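Local coordinates for YchF GTP-binding protein (Schizosaccharomyces pombe, PDB 1NI3) that hydrolyses ATP, and GTP less efficiently, and negatively regulates the G2/M transition of the cell cycle, at residues M233-R236 with D237-Q241; V267-E270 with E271-T274. One frame throughout, in Å; residues are numbered along the deposited sequence.

Contact 1: residues M233-R236 with D237-Q241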
HETATM    1  N   MSE A 233     -20.226   0.620  -0.887  1.00 51.39           N
HETATM    2  CA  MSE A 233     -21.663   0.871  -0.943  1.00 53.58           C
HETATM    3  C   MSE A 233     -22.284   0.035  -2.076  1.00 53.67           C
HETATM    4  O   MSE A 233     -21.567  -0.630  -2.821  1.00 52.33           O
HETATM    5  CB  MSE A 233     -21.888   2.337  -1.196  1.00 56.76           C
HETATM    6  CG  MSE A 233     -21.371   2.785  -2.527  1.00 62.95           C
HETATM    7 SE   MSE A 233     -21.476   4.724  -2.631  1.00 68.85          SE
HETATM    8  CE  MSE A 233     -19.942   5.293  -3.424  1.00 69.07           C
ATOM      9  N   SER A 234     -23.611   0.086  -2.208  1.00 51.46           N
ATOM     10  CA  SER A 234     -24.336  -0.678  -3.230  1.00 47.70           C
ATOM     11  C   SER A 234     -24.110  -0.187  -4.657  1.00 47.41           C
ATOM     12  O   SER A 234     -23.880   1.010  -4.883  1.00 48.66           O
ATOM     13  CB  SER A 234     -25.828  -0.635  -2.956  1.00 48.40           C
ATOM     14  OG  SER A 234     -26.340   0.679  -2.988  1.00 44.78           O
ATOM     15  N   GLU A 235     -24.195  -1.099  -5.626  1.00 44.77           N
ATOM     16  CA  GLU A 235     -23.991  -0.721  -7.013  1.00 43.13           C
ATOM     17  C   GLU A 235     -24.857   0.486  -7.295  1.00 46.18           C
ATOM     18  O   GLU A 235     -24.393   1.475  -7.861  1.00 49.46           O
ATOM     19  CB  GLU A 235     -24.367  -1.859  -7.965  1.00 38.72           C
ATOM     20  CG  GLU A 235     -23.785  -1.628  -9.354  1.00 40.93           C
ATOM     21  CD  GLU A 235     -24.206  -2.666 -10.370  1.00 46.86           C
ATOM     22  OE1 GLU A 235     -24.229  -3.864 -10.018  1.00 48.55           O
ATOM     23  OE2 GLU A 235     -24.506  -2.292 -11.527  1.00 47.51           O
ATOM     24  N   ARG A 236     -26.116   0.400  -6.878  1.00 48.80           N
ATOM     25  CA  ARG A 236     -27.085   1.480  -7.056  1.00 49.03           C
ATOM     26  C   ARG A 236     -26.501   2.805  -6.522  1.00 49.53           C
ATOM     27  O   ARG A 236     -26.391   3.775  -7.265  1.00 47.84           O
ATOM     28  CB  ARG A 236     -28.382   1.109  -6.319  1.00 49.91           C
ATOM     29  CG  ARG A 236     -29.542   2.078  -6.478  1.00 52.88           C
ATOM     30  CD  ARG A 236     -30.678   1.734  -5.516  1.00 52.80           C
ATOM     31  NE  ARG A 236     -31.730   2.743  -5.538  1.00 52.29           N
ATOM     32  CZ  ARG A 236     -32.475   2.997  -6.610  1.00 54.36           C
ATOM     33  NH1 ARG A 236     -32.286   2.308  -7.737  1.00 53.93           N
ATOM     34  NH2 ARG A 236     -33.380   3.963  -6.571  1.00 55.11           N
ATOM     35  N   ASP A 237     -26.107   2.847  -5.253  1.00 49.14           N
ATOM     36  CA  ASP A 237     -25.544   4.083  -4.732  1.00 51.96           C
ATOM     37  C   ASP A 237     -24.315   4.542  -5.497  1.00 53.15           C
ATOM     38  O   ASP A 237     -24.143   5.739  -5.759  1.00 53.06           O
ATOM     39  CB  ASP A 237     -25.175   3.952  -3.262  1.00 53.49           C
ATOM     40  CG  ASP A 237     -26.362   4.102  -2.360  1.00 56.77           C
ATOM     41  OD1 ASP A 237     -27.130   5.076  -2.546  1.00 59.35           O
ATOM     42  OD2 ASP A 237     -26.518   3.256  -1.454  1.00 59.32           O
ATOM     43  N   PHE A 238     -23.446   3.594  -5.832  1.00 52.80           N
ATOM     44  CA  PHE A 238     -22.209   3.907  -6.552  1.00 50.31           C
ATOM     45  C   PHE A 238     -22.451   4.411  -7.969  1.00 49.60           C
ATOM     46  O   PHE A 238     -21.713   5.264  -8.454  1.00 49.02           O
ATOM     47  CB  PHE A 238     -21.300   2.672  -6.619  1.00 49.29           C
ATOM     48  CG  PHE A 238     -20.025   2.885  -7.402  1.00 48.81           C
ATOM     49  CD1 PHE A 238     -19.099   3.844  -6.995  1.00 46.44           C
ATOM     50  CD2 PHE A 238     -19.758   2.143  -8.553  1.00 48.14           C
ATOM     51  CE1 PHE A 238     -17.918   4.061  -7.720  1.00 42.00           C
ATOM     52  CE2 PHE A 238     -18.578   2.354  -9.286  1.00 43.40           C
ATOM     53  CZ  PHE A 238     -17.663   3.316  -8.866  1.00 40.35           C
ATOM     54  N   LEU A 239     -23.475   3.891  -8.638  1.00 49.96           N
ATOM     55  CA  LEU A 239     -23.757   4.323  -9.996  1.00 50.23           C
ATOM     56  C   LEU A 239     -24.484   5.661 -10.048  1.00 54.00           C
ATOM     57  O   LEU A 239     -24.766   6.167 -11.130  1.00 57.57           O
ATOM     58  CB  LEU A 239     -24.566   3.259 -10.742  1.00 45.01           C
ATOM     59  CG  LEU A 239     -23.824   1.977 -11.131  1.00 41.70           C
ATOM     60  CD1 LEU A 239     -24.730   1.057 -11.958  1.00 39.65           C
ATOM     61  CD2 LEU A 239     -22.581   2.350 -11.926  1.00 41.32           C
ATOM     62  N   ARG A 240     -24.790   6.240  -8.892  1.00 58.53           N
ATOM     63  CA  ARG A 240     -25.475   7.532  -8.873  1.00 62.28           C
ATOM     64  C   ARG A 240     -24.681   8.541  -8.053  1.00 63.99           C
ATOM     65  O   ARG A 240     -25.190   9.598  -7.683  1.00 63.43           O
ATOM     66  CB  ARG A 240     -26.888   7.380  -8.302  1.00 63.98           C
ATOM     67  CG  ARG A 240     -26.943   7.296  -6.799  1.00 69.16           C
ATOM     68  CD  ARG A 240     -28.322   6.880  -6.309  1.00 73.26           C
ATOM     69  NE  ARG A 240     -28.432   7.060  -4.862  1.00 77.74           N
ATOM     70  CZ  ARG A 240     -29.342   6.469  -4.093  1.00 79.14           C
ATOM     71  NH1 ARG A 240     -30.236   5.646  -4.627  1.00 82.44           N
ATOM     72  NH2 ARG A 240     -29.358   6.700  -2.787  1.00 78.98           N
ATOM     73  N   GLN A 241     -23.429   8.195  -7.776  1.00 67.21           N
ATOM     74  CA  GLN A 241     -22.513   9.039  -7.022  1.00 70.42           C
ATOM     75  C   GLN A 241     -23.070   9.691  -5.769  1.00 70.43           C
ATOM     76  O   GLN A 241     -22.635  10.780  -5.380  1.00 68.83           O
ATOM     77  CB  GLN A 241     -21.922  10.105  -7.943  1.00 73.09           C
ATOM     78  CG  GLN A 241     -20.955   9.543  -8.964  1.00 75.64           C
ATOM     79  CD  GLN A 241     -20.485  10.589  -9.938  1.00 76.40           C
ATOM     80  OE1 GLN A 241     -21.278  11.139 -10.697  1.00 77.13           O
ATOM     81  NE2 GLN A 241     -19.188  10.880  -9.918  1.00 76.99           N
TER
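Ser234 and Asp237 grip one another at the start of the short helix 235-238, where Ser234 is the N-cap. Its hydroxyl, turned between the backbone N and the carbonyl carbon (chi1 61°), reaches over the first turn and accepts the amide hydrogen of Asp237, with Asp237 N 3.1 Å from Ser234 OG. Asp237 can be followed outward. Its CB lies 3.5 Å from Ser234 OG and on its other flank meets the selenium of Met233, a selenomethionine here, with SE 3.8 Å from CB. CG sits over one face of the Arg240 guanidinium, offset toward its rim. At the tip OD2 takes a hydrogen bond from Ser234 OG at 3.0 Å, coming from above the carboxylate plane, while OD1 faces Arg240 NH2 at 2.8 Å, a salt bridge of charges alone because the oxygen lies well out of the guanidinium plane. An alanine in place of Ser234 would probably leave the Asp237 amide without its cap and OD2 without the hydroxyl that holds it. Met233, predicted to bind ATP, touches the edge of the Phe238 ring, CE to CD1 (3.9 Å), an apolar contact suited to the buried side. Leu239 CD1 lies alongside the Glu235 chain, 3.9 Å from its CG, while the Glu235 carboxylate reaches across to Arg272 of helix 267-273. Glu235 closes the NxxE sequence that replaces NKxD in YchF proteins. Serine thus serves as both acceptor and donor, and the aspartate's charge is probably steadied by hydroxyl and arginine together.

Contact 2: residues V267-E270 with E271-T274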
ATOM      1  N   VAL A 267     -18.061  -3.088  -3.929  1.00 37.61           N
ATOM      2  CA  VAL A 267     -17.577  -4.453  -4.108  1.00 36.69           C
ATOM      3  C   VAL A 267     -18.531  -5.274  -4.967  1.00 37.93           C
ATOM      4  O   VAL A 267     -18.114  -6.175  -5.716  1.00 34.97           O
ATOM      5  CB  VAL A 267     -17.444  -5.166  -2.764  1.00 37.45           C
ATOM      6  CG1 VAL A 267     -17.028  -6.622  -2.973  1.00 38.82           C
ATOM      7  CG2 VAL A 267     -16.435  -4.436  -1.894  1.00 35.42           C
ATOM      8  N   ALA A 268     -19.814  -4.953  -4.847  1.00 37.74           N
ATOM      9  CA  ALA A 268     -20.873  -5.622  -5.589  1.00 36.15           C
ATOM     10  C   ALA A 268     -20.686  -5.377  -7.064  1.00 36.79           C
ATOM     11  O   ALA A 268     -20.764  -6.297  -7.876  1.00 36.71           O
ATOM     12  CB  ALA A 268     -22.221  -5.061  -5.141  1.00 38.15           C
ATOM     13  N   PHE A 269     -20.436  -4.113  -7.389  1.00 37.45           N
ATOM     14  CA  PHE A 269     -20.246  -3.687  -8.769  1.00 36.52           C
ATOM     15  C   PHE A 269     -18.936  -4.198  -9.325  1.00 37.22           C
ATOM     16  O   PHE A 269     -18.894  -4.706 -10.451  1.00 36.84           O
ATOM     17  CB  PHE A 269     -20.220  -2.163  -8.877  1.00 37.91           C
ATOM     18  CG  PHE A 269     -19.969  -1.676 -10.275  1.00 38.82           C
ATOM     19  CD1 PHE A 269     -20.892  -1.928 -11.277  1.00 40.77           C
ATOM     20  CD2 PHE A 269     -18.795  -1.012 -10.607  1.00 39.31           C
ATOM     21  CE1 PHE A 269     -20.629  -1.564 -12.600  1.00 41.09           C
ATOM     22  CE2 PHE A 269     -18.526  -0.644 -11.931  1.00 39.85           C
ATOM     23  CZ  PHE A 269     -19.448  -0.910 -12.924  1.00 40.26           C
ATOM     24  N   GLU A 270     -17.861  -4.032  -8.556  1.00 36.21           N
ATOM     25  CA  GLU A 270     -16.559  -4.489  -9.011  1.00 39.06           C
ATOM     26  C   GLU A 270     -16.713  -5.951  -9.385  1.00 41.74           C
ATOM     27  O   GLU A 270     -16.366  -6.361 -10.493  1.00 43.43           O
ATOM     28  CB  GLU A 270     -15.505  -4.321  -7.915  1.00 38.27           C
ATOM     29  CG  GLU A 270     -15.110  -2.881  -7.593  1.00 39.32           C
ATOM     30  CD  GLU A 270     -14.555  -2.125  -8.790  1.00 40.31           C
ATOM     31  OE1 GLU A 270     -13.745  -2.700  -9.554  1.00 40.12           O
ATOM     32  OE2 GLU A 270     -14.917  -0.941  -8.951  1.00 39.36           O
ATOM     33  N   GLU A 271     -17.264  -6.726  -8.454  1.00 42.74           N
ATOM     34  CA  GLU A 271     -17.480  -8.144  -8.685  1.00 42.45           C
ATOM     35  C   GLU A 271     -18.158  -8.393 -10.023  1.00 38.51           C
ATOM     36  O   GLU A 271     -17.631  -9.105 -10.878  1.00 34.67           O
ATOM     37  CB  GLU A 271     -18.319  -8.751  -7.551  1.00 47.23           C
ATOM     38  CG  GLU A 271     -18.716 -10.205  -7.778  1.00 54.15           C
ATOM     39  CD  GLU A 271     -17.524 -11.116  -7.970  1.00 61.96           C
ATOM     40  OE1 GLU A 271     -16.727 -11.260  -7.015  1.00 67.05           O
ATOM     41  OE2 GLU A 271     -17.370 -11.681  -9.080  1.00 67.38           O
ATOM     42  N   ARG A 272     -19.323  -7.784 -10.212  1.00 36.58           N
ATOM     43  CA  ARG A 272     -20.073  -7.979 -11.457  1.00 38.91           C
ATOM     44  C   ARG A 272     -19.266  -7.636 -12.700  1.00 39.29           C
ATOM     45  O   ARG A 272     -19.439  -8.255 -13.743  1.00 41.43           O
ATOM     46  CB  ARG A 272     -21.395  -7.175 -11.476  1.00 34.32           C
ATOM     47  CG  ARG A 272     -22.316  -7.630 -12.610  1.00 32.59           C
ATOM     48  CD  ARG A 272     -23.738  -7.044 -12.565  1.00 33.88           C
ATOM     49  NE  ARG A 272     -23.890  -5.861 -13.406  1.00 31.61           N
ATOM     50  CZ  ARG A 272     -23.499  -4.649 -13.050  1.00 32.60           C
ATOM     51  NH1 ARG A 272     -22.944  -4.479 -11.867  1.00 34.48           N
ATOM     52  NH2 ARG A 272     -23.645  -3.620 -13.875  1.00 29.83           N
ATOM     53  N   LEU A 273     -18.368  -6.664 -12.588  1.00 40.71           N
ATOM     54  CA  LEU A 273     -17.575  -6.264 -13.739  1.00 39.56           C
ATOM     55  C   LEU A 273     -16.599  -7.344 -14.207  1.00 38.18           C
ATOM     56  O   LEU A 273     -16.275  -7.434 -15.392  1.00 36.33           O
ATOM     57  CB  LEU A 273     -16.838  -4.955 -13.435  1.00 38.12           C
ATOM     58  CG  LEU A 273     -16.848  -3.866 -14.520  1.00 37.06           C
ATOM     59  CD1 LEU A 273     -18.243  -3.675 -15.121  1.00 38.49           C
ATOM     60  CD2 LEU A 273     -16.372  -2.579 -13.882  1.00 36.85           C
ATOM     61  N   THR A 274     -16.154  -8.181 -13.283  1.00 37.19           N
ATOM     62  CA  THR A 274     -15.219  -9.240 -13.634  1.00 38.84           C
ATOM     63  C   THR A 274     -15.867 -10.223 -14.593  1.00 40.56           C
ATOM     64  O   THR A 274     -15.191 -11.069 -15.160  1.00 41.42           O
ATOM     65  CB  THR A 274     -14.731 -10.026 -12.384  1.00 39.77           C
ATOM     66  OG1 THR A 274     -15.837 -10.716 -11.781  1.00 42.36           O
ATOM     67  CG2 THR A 274     -14.132  -9.070 -11.356  1.00 38.86           C
TER
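Glu271 begins the second half of helix 267-273, which follows strand 262-265, by setting its backbone N on Val267 O at 2.9 Å. Its side chain, bent at chi2, lies against Ala39 of helix 33-42; Val267 packs on Thr35 and Phe36 of that helix, next to the predicted ATP site. Arg272 comes next. Its amide continues the ladder to Ala268 O, and its long chain, bent at chi3 (96°), swings back to bring NH1 within 3.3 Å of Phe269 CD1. Ring and guanidinium planes stand 52° apart and NH1 approaches the ring obliquely, so the two groups touch without stacking; the arginine's charge is met by Glu235 and Glu284. Leu273 then fills the other end of the same ring, with CD2 3.5 Å from Phe269 CE2 and CD1 3.7 Å from Phe269 CZ, a branched residue well shaped to fit round an aromatic tip. Its N bonds Phe269 O at 2.9 Å. At the last position Thr274 OG1 donates to Glu271 O at 2.6 Å, in the carbonyl plane, and Thr274 N uses that same oxygen, so one carbonyl is held twice. Glu270, buried in the first half, has its carboxylate held by Ser292 and the Met293 amide. The ring of Phe269 therefore borders both a leucine and an arginine, joining hydrophobic interior to charged flank.

In the fold
Contacts 1 and 2 belong to neighbouring short helices, 235-238 and 267-273, which follow the adjacent parallel strands 227-232 and 262-265 of the G domain. They are joined by the salt bridge between Glu235 and Arg272 and by packing of Phe238 on Phe269, with CE2 and CD2 3.6 Å apart. Contact 1 lies nearer the surface and relies on a polar cap and charged pairs; contact 2 is more buried, combining aromatic and aliphatic packing with backbone bonds. Contact 1 holds Met233 of the predicted ATP site, and contact 2 borders it through Val267 beside Thr35. The NxxE sequence, Asn232 to Glu235, is consistent with the preference for ATP.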